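Local coordinates for protein spore cortex-lytic enzyme (Bacillus cereus ATCC 14579, PDB 6TCI) that probably hydrolyses the spore cortex peptidoglycan during germination as an N-acetylmuramyl-L-alanine amidase, this chain being its N-terminal, putative peptidoglycan-binding domain, at residues A[18-26]-A[65-73]. Numbering follows the deposited sequence.
Sequences ELQSRLKYN and KQMLVKATK
T72 OG1 is held from two directions: R22 NH1 donates to it across the contact at 2.6 Å, with a bent N-H...O angle of 132°, while OG1 itself donates to L68 O at 2.6 Å, in the last turn of helix 62-71. The pair joins the first and last helices of a three-helix, putative peptidoglycan-binding domain, 14-25 and 62-71, whose local axes approach to 10.0 Å and are inclined at 47°. OG1 reaches both partners because it stands between the backbone N and the carbonyl carbon of T72 (chi1 36°), the first residue to leave helical geometry.

The R22 guanidinium is held at several points along its edge. E18 OE2 lies in its plane and accepts side-on from NE (2.8 Å) and NH2, a salt bridge that should fix the group's rotation. Water 1, also in that plane, accepts from NH1 and donates to V69 O, and V69 CG2 sits 3.9 Å above one face, over its centre.

Further in, L68 is the apolar residue at the centre of the contact, meeting L19, L23 and the aliphatic part of R22: its CD2 meets L19 CD1 at 3.5 Å, the two side chains crossing at about a right angle, and its CG packs on R22 CB. F48 of helix 39-51 touches both L68 and L23. At the C-terminal end, water 2, in the plane of the Y25 ring, bonds to Y25 OH and donates to K73 O at 2.8 Å.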
loop_
_atom_site.group_PDB
_atom_site.type_symbol
_atom_site.label_atom_id
_atom_site.label_comp_id
_atom_site.label_asym_id
_atom_site.label_seq_id
_atom_site.Cartn_x
_atom_site.Cartn_y
_atom_site.Cartn_z
ATOM N N GLU A 18 0.080 -7.643 2.909
ATOM C CA GLU A 18 -1.290 -7.284 2.547
ATOM C C GLU A 18 -1.329 -6.019 1.698
ATOM O O GLU A 18 -2.106 -5.939 0.737
ATOM C CB GLU A 18 -2.169 -7.130 3.787
ATOM C CG GLU A 18 -3.576 -6.675 3.445
ATOM C CD GLU A 18 -4.539 -6.770 4.605
ATOM O OE1 GLU A 18 -4.206 -7.434 5.611
ATOM O OE2 GLU A 18 -5.630 -6.163 4.505
ATOM N N LEU A 19 -0.495 -5.028 2.030
ATOM C CA LEU A 19 -0.447 -3.796 1.247
ATOM C C LEU A 19 -0.047 -4.081 -0.199
ATOM O O LEU A 19 -0.702 -3.617 -1.144
ATOM C CB LEU A 19 0.537 -2.815 1.885
ATOM C CG LEU A 19 0.771 -1.521 1.094
ATOM C CD1 LEU A 19 -0.447 -0.648 1.181
ATOM C CD2 LEU A 19 1.984 -0.774 1.631
ATOM N N GLN A 20 1.038 -4.838 -0.387
ATOM C CA GLN A 20 1.486 -5.166 -1.736
ATOM C C GLN A 20 0.435 -5.972 -2.481
ATOM O O GLN A 20 0.211 -5.753 -3.674
ATOM C CB GLN A 20 2.802 -5.943 -1.687
ATOM C CG GLN A 20 3.989 -5.103 -1.246
ATOM C CD GLN A 20 5.231 -5.943 -1.035
ATOM O OE1 GLN A 20 5.140 -7.153 -0.795
ATOM N NE2 GLN A 20 6.401 -5.310 -1.110
ATOM N N SER A 21 -0.225 -6.902 -1.789
ATOM C CA SER A 21 -1.226 -7.744 -2.441
ATOM C C SER A 21 -2.447 -6.935 -2.865
ATOM O O SER A 21 -2.984 -7.137 -3.968
ATOM C CB SER A 21 -1.644 -8.876 -1.501
ATOM O OG SER A 21 -0.533 -9.709 -1.177
ATOM N N ARG A 22 -2.928 -6.043 -1.993
ATOM C CA ARG A 22 -4.065 -5.209 -2.382
ATOM C C ARG A 22 -3.694 -4.279 -3.529
ATOM O O ARG A 22 -4.480 -4.097 -4.468
ATOM C CB ARG A 22 -4.582 -4.415 -1.185
ATOM C CG ARG A 22 -5.339 -5.268 -0.177
ATOM C CD ARG A 22 -5.946 -4.419 0.931
ATOM N NE ARG A 22 -6.566 -5.212 1.994
ATOM C CZ ARG A 22 -7.827 -5.635 1.984
ATOM N NH1 ARG A 22 -8.631 -5.362 0.955
ATOM N NH2 ARG A 22 -8.294 -6.331 3.014
ATOM N N LEU A 23 -2.495 -3.688 -3.480
ATOM C CA LEU A 23 -2.063 -2.825 -4.575
ATOM C C LEU A 23 -1.918 -3.615 -5.870
ATOM O O LEU A 23 -2.175 -3.087 -6.954
ATOM C CB LEU A 23 -0.753 -2.121 -4.222
ATOM C CG LEU A 23 -0.816 -1.029 -3.153
ATOM C CD1 LEU A 23 0.581 -0.604 -2.748
ATOM C CD2 LEU A 23 -1.587 0.170 -3.661
ATOM N N LYS A 24 -1.486 -4.876 -5.781
ATOM C CA LYS A 24 -1.390 -5.700 -6.980
ATOM C C LYS A 24 -2.771 -5.993 -7.550
ATOM O O LYS A 24 -2.987 -5.883 -8.763
ATOM C CB LYS A 24 -0.644 -6.997 -6.668
ATOM C CG LYS A 24 -0.607 -7.972 -7.837
ATOM C CD LYS A 24 0.274 -9.167 -7.521
ATOM C CE LYS A 24 1.735 -8.772 -7.465
ATOM N NZ LYS A 24 2.213 -8.277 -8.788
ATOM N N TYR A 25 -3.722 -6.349 -6.681
ATOM C CA TYR A 25 -5.082 -6.635 -7.125
ATOM C C TYR A 25 -5.695 -5.437 -7.836
ATOM O O TYR A 25 -6.472 -5.602 -8.785
ATOM C CB TYR A 25 -5.927 -7.030 -5.912
ATOM C CG TYR A 25 -7.261 -7.657 -6.248
ATOM C CD1 TYR A 25 -7.346 -8.980 -6.657
ATOM C CD2 TYR A 25 -8.440 -6.927 -6.142
ATOM C CE1 TYR A 25 -8.556 -9.557 -6.949
ATOM C CE2 TYR A 25 -9.662 -7.499 -6.444
ATOM C CZ TYR A 25 -9.712 -8.818 -6.844
ATOM O OH TYR A 25 -10.919 -9.408 -7.149
ATOM N N ASN A 26 -5.354 -4.231 -7.392
ATOM C CA ASN A 26 -5.840 -2.998 -7.987
ATOM C C ASN A 26 -5.035 -2.557 -9.206
ATOM O O ASN A 26 -5.410 -1.574 -9.851
ATOM C CB ASN A 26 -5.878 -1.875 -6.938
ATOM C CG ASN A 26 -7.191 -1.834 -6.177
ATOM O OD1 ASN A 26 -8.234 -1.540 -6.748
ATOM N ND2 ASN A 26 -7.137 -2.091 -4.877
ATOM N N LYS A 65 -5.146 3.248 4.221
ATOM C CA LYS A 65 -5.546 1.854 4.403
ATOM C C LYS A 65 -7.041 1.677 4.187
ATOM O O LYS A 65 -7.473 0.719 3.533
ATOM C CB LYS A 65 -5.194 1.376 5.807
ATOM C CG LYS A 65 -3.717 1.225 6.073
ATOM C CD LYS A 65 -3.511 1.084 7.561
ATOM C CE LYS A 65 -2.058 1.039 7.944
ATOM N NZ LYS A 65 -1.936 0.968 9.428
ATOM N N GLN A 66 -7.848 2.581 4.749
ATOM C CA GLN A 66 -9.294 2.459 4.598
ATOM C C GLN A 66 -9.701 2.560 3.137
ATOM O O GLN A 66 -10.578 1.816 2.675
ATOM C CB GLN A 66 -9.998 3.526 5.435
ATOM C CG GLN A 66 -9.969 3.227 6.927
ATOM C CD GLN A 66 -10.186 4.460 7.779
ATOM O OE1 GLN A 66 -10.639 5.497 7.288
ATOM N NE2 GLN A 66 -9.856 4.357 9.064
ATOM N N MET A 67 -9.059 3.462 2.388
ATOM C CA MET A 67 -9.355 3.585 0.966
ATOM C C MET A 67 -8.939 2.332 0.203
ATOM O O MET A 67 -9.647 1.892 -0.707
ATOM C CB MET A 67 -8.654 4.819 0.401
ATOM C CG MET A 67 -8.969 5.099 -1.056
ATOM S SD MET A 67 -10.609 5.808 -1.294
ATOM C CE MET A 67 -10.383 7.425 -0.564
ATOM N N LEU A 68 -7.795 1.750 0.561
ATOM C CA LEU A 68 -7.321 0.561 -0.136
ATOM C C LEU A 68 -8.246 -0.627 0.112
ATOM O O LEU A 68 -8.526 -1.408 -0.808
ATOM C CB LEU A 68 -5.879 0.266 0.280
ATOM C CG LEU A 68 -5.186 -0.849 -0.497
ATOM C CD1 LEU A 68 -5.248 -0.590 -2.004
ATOM C CD2 LEU A 68 -3.748 -1.008 -0.015
ATOM N N VAL A 69 -8.752 -0.764 1.342
ATOM C CA VAL A 69 -9.728 -1.804 1.644
ATOM C C VAL A 69 -11.023 -1.571 0.869
ATOM O O VAL A 69 -11.596 -2.507 0.296
ATOM C CB VAL A 69 -9.954 -1.883 3.165
ATOM C CG1 VAL A 69 -11.104 -2.792 3.480
ATOM C CG2 VAL A 69 -8.676 -2.357 3.866
ATOM N N LYS A 70 -11.504 -0.329 0.834
ATOM C CA LYS A 70 -12.720 -0.024 0.084
ATOM C C LYS A 70 -12.535 -0.296 -1.405
ATOM O O LYS A 70 -13.435 -0.831 -2.065
ATOM C CB LYS A 70 -13.119 1.432 0.331
ATOM C CG LYS A 70 -14.412 1.868 -0.354
ATOM C CD LYS A 70 -14.724 3.332 -0.052
ATOM C CE LYS A 70 -15.999 3.789 -0.738
ATOM N N ALA A 71 -11.361 0.033 -1.947
ATOM C CA ALA A 71 -11.096 -0.139 -3.370
ATOM C C ALA A 71 -10.934 -1.600 -3.779
ATOM O O ALA A 71 -11.058 -1.906 -4.969
ATOM C CB ALA A 71 -9.834 0.627 -3.759
ATOM N N THR A 72 -10.633 -2.498 -2.838
ATOM C CA THR A 72 -10.480 -3.926 -3.110
ATOM C C THR A 72 -11.720 -4.728 -2.742
ATOM O O THR A 72 -11.610 -5.905 -2.383
ATOM C CB THR A 72 -9.266 -4.510 -2.383
ATOM O OG1 THR A 72 -9.117 -3.889 -1.108
ATOM C CG2 THR A 72 -7.992 -4.342 -3.175
ATOM N N LYS A 73 -12.896 -4.121 -2.809
ATOM C CA LYS A 73 -14.124 -4.838 -2.461
ATOM C C LYS A 73 -14.846 -5.354 -3.711
ATOM O O LYS A 73 -14.204 -5.733 -4.696
ATOM C CB LYS A 73 -15.058 -3.956 -1.628
HETATM O O HOH W 1 -11.528 -5.403 0.650
HETATM O O HOH W 2 -13.141 -7.789 -6.200
#